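Local coordinates for protein AgaA (Rhizobium radiobacter, PDB 6HLX) that binds the opine agropinic acid in the periplasm, probably delivering it to an ABC transporter for import, at residues Y392-D397 against Q412-L417; T231-N236 against E453-V458; G159-A164 against I172-F177; R325-S330 against D373-G378. All coordinates share one frame; numbering follows the deposited sequence. Where two conformers were deposited one is given.

Interaction 1: Y392-D397 against Q412-L417; sequences YYYGGD and QINDLL
Tyr-393, the last residue of helix 388-393, and Tyr-394 just after it pack against one side of helix 411-422. The contact is a helix end fitted onto a neighbouring helix, within the periplasmic binding protein fold of a family 5 solute-binding protein. Tyr-394 is the first residue to leave the helical conformation. The chain runs on from there through Gly-395 past Asn-414. The bumps of the second helix are Ile-413, Asn-414 and Leu-417. CB of Tyr-393 sits against two of them. It lies 4.0 Å from Ile-413 CG2 and 3.9 Å from Leu-417 CD1. The ring of Tyr-393 leads away from helix 411-422. Its hydroxyl bonds to that of Tyr-448, and its ring meets Phe-436 edge-to-face. Tyr-394 swings the other way. Its CG lies anti to the backbone N (chi1 -157°), which lays the ring along the helix surface beside Asn-414. The side chains of Asn-414 and Tyr-394 cross at about a right angle, and the end of the amide comes over one ring face, toward the rim. The amide and ring planes are 38° apart. At the ring edge, near its plane, sits Leu-417 CD1, 4.1 Å from Tyr-394 CD1. This methyl therefore fills the hollow between the two tyrosines. The far end of Tyr-394 is held by Asp-418, whose OD2 is hydrogen-bonded to the phenol. Outside, Arg-401 bonds to the carbonyl of Tyr-394, and Asn-100 to that of Gly-395. On the helix backbone, Asn-414 O comes within 3.5 Å of Tyr-394 CE1.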
# COMPACT_ATOMS: atom_id res chain seq x y z
N TYR A 392 8.44 2.78 -6.51
CA TYR A 392 8.50 1.66 -7.46
C TYR A 392 9.79 1.60 -8.27
O TYR A 392 10.27 0.50 -8.57
CB TYR A 392 7.30 1.77 -8.45
CG TYR A 392 6.02 1.29 -7.82
CD1 TYR A 392 5.32 2.08 -6.90
CD2 TYR A 392 5.50 0.04 -8.13
CE1 TYR A 392 4.18 1.61 -6.25
CE2 TYR A 392 4.34 -0.44 -7.51
CZ TYR A 392 3.68 0.35 -6.58
OH TYR A 392 2.59 -0.16 -5.92
N TYR A 393 10.33 2.76 -8.70
CA TYR A 393 11.42 2.83 -9.69
C TYR A 393 12.79 3.29 -9.24
O TYR A 393 13.77 3.00 -9.94
CB TYR A 393 10.97 3.76 -10.84
CG TYR A 393 9.91 3.15 -11.73
CD1 TYR A 393 8.56 3.23 -11.39
CD2 TYR A 393 10.26 2.47 -12.90
CE1 TYR A 393 7.58 2.63 -12.19
CE2 TYR A 393 9.29 1.89 -13.71
CZ TYR A 393 7.95 1.96 -13.34
OH TYR A 393 6.98 1.39 -14.13
N TYR A 394 12.87 4.09 -8.16
CA TYR A 394 14.16 4.66 -7.77
C TYR A 394 15.15 3.60 -7.30
O TYR A 394 14.75 2.55 -6.80
CB TYR A 394 13.93 5.67 -6.62
CG TYR A 394 15.04 6.69 -6.50
CD1 TYR A 394 15.11 7.78 -7.37
CD2 TYR A 394 16.05 6.55 -5.56
CE1 TYR A 394 16.14 8.71 -7.28
CE2 TYR A 394 17.09 7.48 -5.46
CZ TYR A 394 17.11 8.58 -6.30
OH TYR A 394 18.11 9.52 -6.22
N GLY A 395 16.44 3.90 -7.41
CA GLY A 395 17.48 3.08 -6.84
C GLY A 395 17.62 3.47 -5.37
O GLY A 395 16.72 3.19 -4.56
N GLY A 396 18.68 4.21 -5.04
CA GLY A 396 18.89 4.67 -3.67
C GLY A 396 19.54 3.65 -2.76
O GLY A 396 20.07 2.63 -3.23
N ASP A 397 19.52 3.91 -1.44
CA ASP A 397 20.19 3.02 -0.48
C ASP A 397 19.44 1.73 -0.22
O ASP A 397 20.07 0.70 0.02
CB ASP A 397 20.46 3.73 0.85
CG ASP A 397 21.46 2.98 1.72
OD1 ASP A 397 22.68 3.07 1.44
OD2 ASP A 397 21.02 2.29 2.68
N GLN A 412 19.41 7.33 -15.38
CA GLN A 412 18.50 8.28 -16.07
C GLN A 412 17.17 8.38 -15.35
O GLN A 412 16.65 9.49 -15.16
CB GLN A 412 18.29 7.89 -17.53
CG GLN A 412 19.50 8.19 -18.42
CD GLN A 412 19.24 7.73 -19.83
OE1 GLN A 412 18.18 7.99 -20.41
NE2 GLN A 412 20.20 7.03 -20.41
N ILE A 413 16.62 7.24 -14.90
CA ILE A 413 15.36 7.22 -14.16
C ILE A 413 15.53 7.96 -12.83
O ILE A 413 14.68 8.78 -12.49
CB ILE A 413 14.84 5.75 -13.96
CG1 ILE A 413 14.15 5.27 -15.25
CG2 ILE A 413 13.86 5.65 -12.77
CD1 ILE A 413 13.72 3.80 -15.28
N ASN A 414 16.64 7.71 -12.09
CA ASN A 414 16.88 8.38 -10.81
C ASN A 414 16.91 9.89 -10.97
O ASN A 414 16.29 10.61 -10.18
CB ASN A 414 18.19 7.91 -10.17
CG ASN A 414 18.22 6.46 -9.74
OD1 ASN A 414 19.30 5.88 -9.53
ND2 ASN A 414 17.06 5.85 -9.59
N ASP A 415 17.64 10.36 -11.99
CA ASP A 415 17.80 11.79 -12.27
C ASP A 415 16.47 12.45 -12.58
O ASP A 415 16.19 13.52 -12.04
CB ASP A 415 18.82 12.01 -13.40
CG ASP A 415 20.24 11.68 -12.99
OD1 ASP A 415 20.49 11.60 -11.76
OD2 ASP A 415 21.10 11.55 -13.88
N LEU A 416 15.63 11.78 -13.38
CA LEU A 416 14.31 12.30 -13.73
C LEU A 416 13.41 12.33 -12.50
O LEU A 416 12.73 13.33 -12.26
CB LEU A 416 13.65 11.47 -14.85
CG LEU A 416 14.23 11.70 -16.26
CD1 LEU A 416 13.80 10.58 -17.19
CD2 LEU A 416 13.84 13.09 -16.81
N LEU A 417 13.41 11.25 -11.69
CA LEU A 417 12.55 11.28 -10.48
C LEU A 417 13.03 12.34 -9.49
O LEU A 417 12.20 13.01 -8.87
CB LEU A 417 12.50 9.90 -9.82
CG LEU A 417 11.82 8.80 -10.66
CD1 LEU A 417 12.12 7.41 -10.10
CD2 LEU A 417 10.29 9.04 -10.81

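Interaction 2: T231-N236 against E453-V458; sequences TQLLRN and EQNYAV
Arg-235 and Glu-453 form a salt bridge, with NH1 2.8 Å from OE2. As a hydrogen bond it is weak, because the N-H points poorly at the oxygen. The carboxylate oxygen lies at the guanidinium edge, and the two planes are perpendicular (90°). Asn-455 ND2 also donates to Glu-453 OE2, at 3.1 Å and nearly straight; OE2 accepts with its anti lone pair, away from the other oxygen. One oxygen thus takes two donors. The Asn-455 OD1 end makes a long, weak bond to Asn-236 N. Leu-233 CD2 covers the centre of one guanidinium face.

Backbone bonds follow on both sides of Leu-233. Gln-232 and Val-458 exchange two, and so do Leu-234 and Tyr-456. Leu-234 N to Tyr-456 O is 2.9 Å and almost linear. Beyond the strand proper, Gln-454 N donates to Asn-236 O at 2.9 Å, from above the carbonyl plane.

Packing completes both faces. Leu-234 CD1 meets Val-458 CG1 at 3.8 Å, the two side chains crossing at about a right angle. Gln-232 lies alongside Val-458, its OE1 3.7 Å from CG2. On the other face, Leu-233 CD1 lies 3.8 Å from Asn-455 CB. Helix 222-227 covers Leu-233 and Ala-457 there.

The pairing is antiparallel, with hydrogen-bonded pairs flanking the non-hydrogen-bonded pair Leu-233 and Ala-457. It places strand 231-234 at the edge of a mixed sheet of the periplasmic binding protein fold.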
# COMPACT_ATOMS: atom_id res chain seq x y z
N THR A 231 -27.16 -5.97 2.47
CA THR A 231 -25.74 -5.64 2.33
C THR A 231 -25.60 -4.54 1.29
O THR A 231 -26.49 -4.35 0.46
CB THR A 231 -24.92 -6.89 1.92
OG1 THR A 231 -25.47 -7.43 0.71
CG2 THR A 231 -24.88 -7.97 3.02
N GLN A 232 -24.47 -3.84 1.32
CA GLN A 232 -24.14 -2.76 0.39
C GLN A 232 -22.68 -2.95 -0.00
O GLN A 232 -21.85 -3.21 0.86
CB GLN A 232 -24.33 -1.40 1.10
CG GLN A 232 -23.83 -0.17 0.29
CD GLN A 232 -23.93 1.17 1.02
OE1 GLN A 232 -24.11 1.25 2.24
NE2 GLN A 232 -23.83 2.26 0.27
N LEU A 233 -22.38 -2.78 -1.29
CA LEU A 233 -21.02 -2.86 -1.78
C LEU A 233 -20.47 -1.42 -1.90
O LEU A 233 -21.17 -0.55 -2.43
CB LEU A 233 -21.05 -3.55 -3.15
CG LEU A 233 -19.71 -3.95 -3.71
CD1 LEU A 233 -19.14 -5.18 -2.97
CD2 LEU A 233 -19.83 -4.26 -5.19
N LEU A 234 -19.23 -1.18 -1.42
CA LEU A 234 -18.56 0.13 -1.51
C LEU A 234 -17.43 -0.06 -2.52
O LEU A 234 -16.48 -0.79 -2.24
CB LEU A 234 -18.01 0.57 -0.15
CG LEU A 234 -19.03 0.64 1.02
CD1 LEU A 234 -18.33 1.06 2.29
CD2 LEU A 234 -20.18 1.59 0.71
N ARG A 235 -17.58 0.55 -3.71
CA ARG A 235 -16.66 0.34 -4.84
C ARG A 235 -15.43 1.24 -4.92
O ARG A 235 -15.40 2.37 -4.40
CB ARG A 235 -17.43 0.43 -6.17
CG ARG A 235 -18.45 -0.71 -6.36
CD ARG A 235 -18.45 -1.29 -7.78
NE ARG A 235 -19.69 -2.03 -8.08
CZ ARG A 235 -19.75 -3.27 -8.56
NH1 ARG A 235 -18.64 -3.96 -8.81
NH2 ARG A 235 -20.93 -3.84 -8.78
N ASN A 236 -14.40 0.72 -5.61
CA ASN A 236 -13.15 1.41 -5.90
C ASN A 236 -12.50 0.63 -7.03
O ASN A 236 -12.72 -0.58 -7.12
CB ASN A 236 -12.23 1.43 -4.65
CG ASN A 236 -10.79 1.90 -4.88
OD1 ASN A 236 -9.91 1.12 -5.27
ND2 ASN A 236 -10.49 3.16 -4.62
N GLU A 453 -10.88 -4.04 -9.37
CA GLU A 453 -11.81 -3.45 -8.40
C GLU A 453 -11.32 -3.84 -7.00
O GLU A 453 -10.78 -4.94 -6.81
CB GLU A 453 -13.22 -4.02 -8.59
CG GLU A 453 -13.87 -3.58 -9.89
CD GLU A 453 -15.35 -3.88 -9.96
OE1 GLU A 453 -15.95 -3.61 -11.03
OE2 GLU A 453 -15.91 -4.39 -8.96
N GLN A 454 -11.51 -2.95 -6.03
CA GLN A 454 -11.12 -3.19 -4.64
C GLN A 454 -12.33 -2.76 -3.84
O GLN A 454 -12.62 -1.56 -3.72
CB GLN A 454 -9.87 -2.37 -4.28
CG GLN A 454 -9.40 -2.59 -2.82
CD GLN A 454 -8.85 -3.99 -2.57
OE1 GLN A 454 -8.44 -4.69 -3.50
NE2 GLN A 454 -8.82 -4.41 -1.32
N ASN A 455 -13.12 -3.74 -3.38
CA ASN A 455 -14.40 -3.42 -2.77
C ASN A 455 -14.48 -3.84 -1.32
O ASN A 455 -13.84 -4.82 -0.90
CB ASN A 455 -15.51 -4.14 -3.57
CG ASN A 455 -15.51 -3.78 -5.04
OD1 ASN A 455 -15.28 -2.63 -5.41
ND2 ASN A 455 -15.74 -4.73 -5.92
N TYR A 456 -15.27 -3.08 -0.55
CA TYR A 456 -15.68 -3.40 0.82
C TYR A 456 -17.16 -3.73 0.75
O TYR A 456 -17.85 -3.37 -0.22
CB TYR A 456 -15.55 -2.17 1.76
CG TYR A 456 -14.12 -1.88 2.15
CD1 TYR A 456 -13.29 -1.13 1.32
CD2 TYR A 456 -13.57 -2.41 3.32
CE1 TYR A 456 -11.97 -0.86 1.67
CE2 TYR A 456 -12.24 -2.16 3.68
CZ TYR A 456 -11.45 -1.38 2.84
OH TYR A 456 -10.12 -1.15 3.12
N ALA A 457 -17.66 -4.37 1.80
CA ALA A 457 -19.09 -4.60 1.89
C ALA A 457 -19.51 -4.33 3.32
O ALA A 457 -18.74 -4.60 4.25
CB ALA A 457 -19.46 -6.00 1.48
N VAL A 458 -20.68 -3.71 3.48
CA VAL A 458 -21.19 -3.38 4.82
C VAL A 458 -22.60 -3.92 4.97
O VAL A 458 -23.33 -4.11 3.98
CB VAL A 458 -21.12 -1.85 5.13
CG1 VAL A 458 -19.72 -1.28 4.88
CG2 VAL A 458 -22.18 -1.05 4.35

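Interaction 3: G159-A164 against I172-F177; sequences GPFKFA and ITVKKF. With SO4 (sulfate ion), chain V.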
# COMPACT_ATOMS: atom_id res chain seq x y z
N GLY A 159 -4.23 7.70 18.00
CA GLY A 159 -5.42 7.58 17.17
C GLY A 159 -6.74 7.52 17.93
O GLY A 159 -6.74 7.53 19.16
N PRO A 160 -7.88 7.45 17.19
CA PRO A 160 -9.21 7.52 17.84
C PRO A 160 -9.56 6.31 18.70
O PRO A 160 -10.47 6.41 19.52
CB PRO A 160 -10.18 7.67 16.65
CG PRO A 160 -9.43 7.09 15.48
CD PRO A 160 -7.99 7.47 15.72
N PHE A 161 -8.87 5.17 18.48
CA PHE A 161 -9.10 3.95 19.27
C PHE A 161 -7.81 3.49 19.94
O PHE A 161 -6.73 3.67 19.37
CB PHE A 161 -9.67 2.82 18.40
CG PHE A 161 -11.04 3.08 17.80
CD1 PHE A 161 -12.20 2.75 18.50
CD2 PHE A 161 -11.16 3.62 16.52
CE1 PHE A 161 -13.47 2.99 17.94
CE2 PHE A 161 -12.42 3.87 15.96
CZ PHE A 161 -13.57 3.55 16.68
N LYS A 162 -7.95 2.90 21.13
CA LYS A 162 -6.83 2.38 21.93
C LYS A 162 -6.79 0.88 21.73
O LYS A 162 -7.85 0.25 21.66
CB LYS A 162 -7.07 2.61 23.44
CG LYS A 162 -7.36 4.04 23.87
CD LYS A 162 -7.44 4.15 25.40
CE LYS A 162 -8.75 3.66 25.99
NZ LYS A 162 -8.81 3.97 27.44
N PHE A 163 -5.60 0.30 21.70
CA PHE A 163 -5.46 -1.15 21.60
C PHE A 163 -6.02 -1.78 22.89
O PHE A 163 -5.70 -1.32 24.00
CB PHE A 163 -3.98 -1.51 21.46
CG PHE A 163 -3.68 -2.99 21.42
CD1 PHE A 163 -3.73 -3.70 20.23
CD2 PHE A 163 -3.30 -3.67 22.58
CE1 PHE A 163 -3.39 -5.07 20.19
CE2 PHE A 163 -2.99 -5.04 22.55
CZ PHE A 163 -3.04 -5.73 21.35
N ALA A 164 -6.88 -2.80 22.75
CA ALA A 164 -7.44 -3.43 23.95
C ALA A 164 -6.99 -4.88 24.12
O ALA A 164 -6.79 -5.31 25.26
CB ALA A 164 -8.95 -3.30 23.98
N ILE A 172 -8.37 -8.71 16.92
CA ILE A 172 -7.79 -7.58 17.65
C ILE A 172 -8.98 -6.70 18.04
O ILE A 172 -9.81 -6.38 17.18
CB ILE A 172 -6.77 -6.77 16.81
CG1 ILE A 172 -5.46 -7.58 16.60
CG2 ILE A 172 -6.49 -5.38 17.46
CD1 ILE A 172 -4.61 -7.12 15.41
N THR A 173 -9.09 -6.34 19.32
CA THR A 173 -10.15 -5.45 19.80
C THR A 173 -9.55 -4.08 20.14
O THR A 173 -8.48 -3.99 20.74
CB THR A 173 -10.93 -6.06 20.98
OG1 THR A 173 -11.38 -7.38 20.65
CG2 THR A 173 -12.12 -5.19 21.41
N VAL A 174 -10.24 -3.01 19.72
CA VAL A 174 -9.83 -1.64 20.01
C VAL A 174 -11.03 -0.94 20.65
O VAL A 174 -12.18 -1.30 20.35
CB VAL A 174 -9.27 -0.88 18.78
CG1 VAL A 174 -8.09 -1.65 18.16
CG2 VAL A 174 -10.37 -0.62 17.76
N LYS A 175 -10.77 0.05 21.52
CA LYS A 175 -11.83 0.75 22.26
C LYS A 175 -11.68 2.25 22.06
O LYS A 175 -10.57 2.74 21.95
CB LYS A 175 -11.71 0.47 23.77
CG LYS A 175 -12.01 -0.96 24.19
CD LYS A 175 -11.89 -1.12 25.71
CE LYS A 175 -12.07 -2.56 26.12
NZ LYS A 175 -13.35 -2.77 26.84
N LYS A 176 -12.80 2.97 22.08
CA LYS A 176 -12.79 4.42 21.91
C LYS A 176 -11.82 5.10 22.87
O LYS A 176 -11.84 4.83 24.07
CB LYS A 176 -14.23 4.96 22.13
CG LYS A 176 -14.34 6.49 22.15
CD LYS A 176 -15.80 6.91 22.09
CE LYS A 176 -15.92 8.42 22.08
NZ LYS A 176 -17.27 8.86 21.67
N PHE A 177 -10.98 5.99 22.33
CA PHE A 177 -10.05 6.80 23.12
C PHE A 177 -10.79 8.13 23.43
O PHE A 177 -10.93 8.98 22.54
CB PHE A 177 -8.78 7.07 22.31
CG PHE A 177 -7.77 7.99 22.97
CD1 PHE A 177 -7.45 7.86 24.33
CD2 PHE A 177 -7.06 8.92 22.22
CE1 PHE A 177 -6.48 8.68 24.92
CE2 PHE A 177 -6.09 9.74 22.81
CZ PHE A 177 -5.81 9.61 24.15
S SO4 V . -9.37 7.39 27.66
O1 SO4 V . -10.31 6.62 26.78
O2 SO4 V . -9.91 7.39 29.07
O3 SO4 V . -9.25 8.80 27.23
O4 SO4 V . -8.06 6.72 27.66
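A beta hairpin, strands 161-167 and 171-176, joins these segments. Lys-162 pairs with Lys-175 through two backbone bonds. Lys-162 N donates to Lys-175 O at 2.7 Å, and Lys-175 N returns a bond to Lys-162 O. Further bonds run from Ala-164 N to Thr-173 O and, at the open end of the hairpin, just before strand 161-167 begins, from Phe-177 N to Pro-160 O at 2.9 Å. Phe-161 CB meets Val-174 CG2 at 3.6 Å, the two side chains crossing at about a right angle. The Phe-161 ring, with CG beside the backbone N (chi1 -63°), presents its edge to the Lys-175 carbonyl carbon. Phe-163 CE1 approaches Ile-172 CG2 at 4.1 Å.

The hairpin forms one end of a seven-stranded mixed sheet in the periplasmic binding protein fold, with strand 161-167 outermost and strand 190-195 next to strand 171-176. Val-191 of strand 190-195 touches Phe-161 and Val-174. Helix 23-32 packs on Phe-161, Ile-172 and Val-174. Lys-175 reaches Glu-190 through NZ, while its aliphatic chain runs past Ala-164 CB, with CE 3.9 Å away.

On the Lys-162 side, the lysine chain crosses Phe-177 at about a right angle, its CG 3.7 Å from Phe-177 CB. The chain bends at chi3 (-78°) and brings NZ to a sulfate, probably from the crystallisation liquor. NZ lies 2.9 Å from sulfate O4 and makes a weaker bond to O1. Sulfate O4 also lies at the edge of the Phe-177 ring, in its plane. Asp-178 N is another donor to this sulfate.

Interaction 4: R325-S330 against D373-G378; sequences RLLATS and DFTVMG. With G9Z (agropinic acid), chain E; EDO (1,2-ethanediol), chain B.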
# COMPACT_ATOMS: atom_id res chain seq x y z
N ARG A 325 10.91 -19.48 -10.69
CA ARG A 325 9.87 -19.64 -9.68
C ARG A 325 9.13 -18.33 -9.51
O ARG A 325 9.77 -17.28 -9.43
CB ARG A 325 10.47 -20.07 -8.33
CG ARG A 325 11.24 -21.40 -8.39
CD ARG A 325 11.39 -22.02 -7.01
NE ARG A 325 10.13 -22.55 -6.51
CZ ARG A 325 9.71 -23.80 -6.69
NH1 ARG A 325 10.45 -24.67 -7.37
NH2 ARG A 325 8.54 -24.20 -6.20
N LEU A 326 7.79 -18.39 -9.45
CA LEU A 326 6.94 -17.21 -9.23
C LEU A 326 6.34 -17.26 -7.84
O LEU A 326 5.63 -18.22 -7.50
CB LEU A 326 5.81 -17.15 -10.27
CG LEU A 326 4.73 -16.04 -10.16
CD1 LEU A 326 5.35 -14.64 -10.26
CD2 LEU A 326 3.69 -16.22 -11.25
N LEU A 327 6.60 -16.21 -7.06
CA LEU A 327 6.05 -16.09 -5.71
C LEU A 327 4.71 -15.38 -5.74
O LEU A 327 4.60 -14.26 -6.26
CB LEU A 327 7.02 -15.33 -4.78
CG LEU A 327 6.53 -15.01 -3.37
CD1 LEU A 327 6.26 -16.30 -2.55
CD2 LEU A 327 7.49 -14.06 -2.65
N ALA A 328 3.70 -15.99 -5.13
CA ALA A 328 2.42 -15.32 -4.96
C ALA A 328 1.86 -15.83 -3.62
O ALA A 328 2.65 -16.00 -2.68
CB ALA A 328 1.48 -15.61 -6.14
N THR A 329 0.55 -16.04 -3.50
CA THR A 329 -0.05 -16.53 -2.25
C THR A 329 -1.30 -17.32 -2.58
O THR A 329 -1.96 -17.03 -3.58
CB THR A 329 -0.38 -15.36 -1.28
OG1 THR A 329 -0.89 -15.86 -0.02
CG2 THR A 329 -1.39 -14.34 -1.88
N SER A 330 -1.66 -18.28 -1.71
CA SER A 330 -2.93 -18.98 -1.86
C SER A 330 -4.00 -18.29 -0.96
O SER A 330 -5.15 -18.68 -1.00
CB SER A 330 -2.77 -20.43 -1.43
OG SER A 330 -2.15 -20.37 -0.16
N ASP A 373 12.41 -14.88 -7.33
CA ASP A 373 12.90 -14.61 -8.71
C ASP A 373 11.98 -13.49 -9.26
O ASP A 373 12.46 -12.46 -9.73
CB ASP A 373 12.77 -15.88 -9.57
CG ASP A 373 13.64 -17.05 -9.12
OD1 ASP A 373 14.63 -16.82 -8.41
OD2 ASP A 373 13.30 -18.21 -9.47
N PHE A 374 10.66 -13.69 -9.16
CA PHE A 374 9.65 -12.67 -9.47
C PHE A 374 8.41 -12.91 -8.67
O PHE A 374 8.24 -14.01 -8.12
CB PHE A 374 9.38 -12.45 -10.97
CG PHE A 374 8.68 -13.50 -11.81
CD1 PHE A 374 8.91 -14.86 -11.61
CD2 PHE A 374 7.92 -13.13 -12.92
CE1 PHE A 374 8.36 -15.83 -12.46
CE2 PHE A 374 7.36 -14.09 -13.78
CZ PHE A 374 7.59 -15.43 -13.54
N THR A 375 7.59 -11.87 -8.48
CA THR A 375 6.40 -11.99 -7.62
C THR A 375 5.22 -11.28 -8.22
O THR A 375 5.40 -10.27 -8.90
CB THR A 375 6.68 -11.52 -6.17
OG1 THR A 375 5.54 -11.78 -5.33
CG2 THR A 375 7.01 -10.00 -6.06
N VAL A 376 4.02 -11.86 -8.02
CA VAL A 376 2.77 -11.21 -8.41
C VAL A 376 2.66 -9.93 -7.56
O VAL A 376 2.81 -9.96 -6.33
CB VAL A 376 1.55 -12.14 -8.20
CG1 VAL A 376 0.23 -11.39 -8.36
CG2 VAL A 376 1.62 -13.33 -9.18
N MET A 377 2.38 -8.81 -8.23
CA MET A 377 2.28 -7.50 -7.58
C MET A 377 0.81 -7.09 -7.64
O MET A 377 0.27 -6.97 -8.73
CB MET A 377 3.15 -6.48 -8.38
CG MET A 377 2.94 -5.01 -7.97
SD MET A 377 4.03 -3.87 -8.86
CE MET A 377 3.40 -4.03 -10.61
N GLY A 378 0.19 -6.91 -6.48
CA GLY A 378 -1.17 -6.40 -6.32
C GLY A 378 -0.98 -5.15 -5.49
O GLY A 378 -0.71 -5.24 -4.30
OAM G9Z E . -1.95 -6.79 1.73
CAB G9Z E . -2.25 -7.37 0.67
CAC G9Z E . -2.91 -8.61 0.65
CB G9Z E . -3.10 -8.96 -0.86
CA G9Z E . -2.33 -7.90 -1.62
C G9Z E . -3.14 -7.30 -2.63
O G9Z E . -3.89 -6.34 -2.31
N G9Z E . -1.87 -6.96 -0.55
CAG G9Z E . -1.16 -5.64 -0.82
CAH G9Z E . 0.32 -5.88 -1.10
OAP G9Z E . 0.40 -6.66 -2.30
CAI G9Z E . 1.11 -4.58 -1.28
OAQ G9Z E . 0.69 -3.64 -0.26
CAJ G9Z E . 2.65 -4.81 -1.09
OAR G9Z E . 3.34 -3.56 -1.26
CAK G9Z E . 3.30 -5.90 -1.98
OAT G9Z E . 4.62 -6.19 -1.49
CAL G9Z E . 3.30 -5.54 -3.47
OAS G9Z E . 3.79 -6.65 -4.24
OXT G9Z E . -3.08 -7.77 -3.80
C1 EDO B . 18.71 -14.34 -7.05
O1 EDO B . 19.20 -15.27 -8.00
C2 EDO B . 17.26 -13.96 -7.43
O2 EDO B . 16.39 -15.07 -7.30
O HOH W 1 10.20 -16.56 -6.87
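Leu-327 and Thr-375 pair in parallel strands, 322-327 and 374-379, neighbours in a six-stranded mixed sheet of this periplasmic binding protein. Strand 240-245 flanks strand 374-379 on the other side.

Hydrogen bonds join the strands, from backbone and side chains alike. Leu-327 N donates to Phe-374 O at 2.9 Å, nearly straight. Leu-327 O accepts twice. Val-376 N approaches it nearly along the C=O axis. Thr-375 OG1, 2.8 Å away, comes from above the carbonyl plane. Thr-375 OG1 is also bonded to Arg-363 NH1, and NH2 of that arginine is hydrogen-bonded to the agropinic acid. At the start of the pair, Asp-373 OD2 accepts from Arg-325 N at 3.0 Å through its anti lone pair. A water bridges Arg-325 O and Asp-373 N. The Arg-325 guanidinium makes its salt bridge outside the pair, from NE to Asp-356 OD2.

Apolar contacts gather on the face of Leu-326 and Phe-374. The Leu-326 CD1 methyl sits over the ring centre in a CH-pi contact, 3.7 Å from the centroid and 6° off the normal. Phe-374 CG lies between the backbone N and the carbonyl carbon (chi1 69°), which brings the ring back toward Leu-326. Val-376 CG2 continues the packing, 3.8 Å from Ala-328 CB. One polar atom, Arg-325 O, lies at the Phe-374 ring edge, in plane.

Strand 374-379 then leads into the ligand pocket, which includes Met-377 and Gly-378. There the ligand hydroxyl OAP donates to Gly-378 O at 2.7 Å.

How the interactions relate
From the N terminus, interaction 3 closes first, as a hairpin with a short turn. Interaction 2 opens next and closes last, spanning 216 residues. Interactions 4 and 1 nest inside that loop, one after the other, and no two loops cross. Interactions 2 and 3 lie in the same seven-stranded sheet, which has 161-167 and 231-234 as its outermost strands. Interaction 4 belongs to a second sheet, bordering the agropinic acid. Strand 374-379 leads on to helix 388-393 of interaction 1, and Met-377 SD packs 3.7 Å from Tyr-392 CE2. Interaction 1 lies on the opposite side of the chain's centre from interactions 2 and 3.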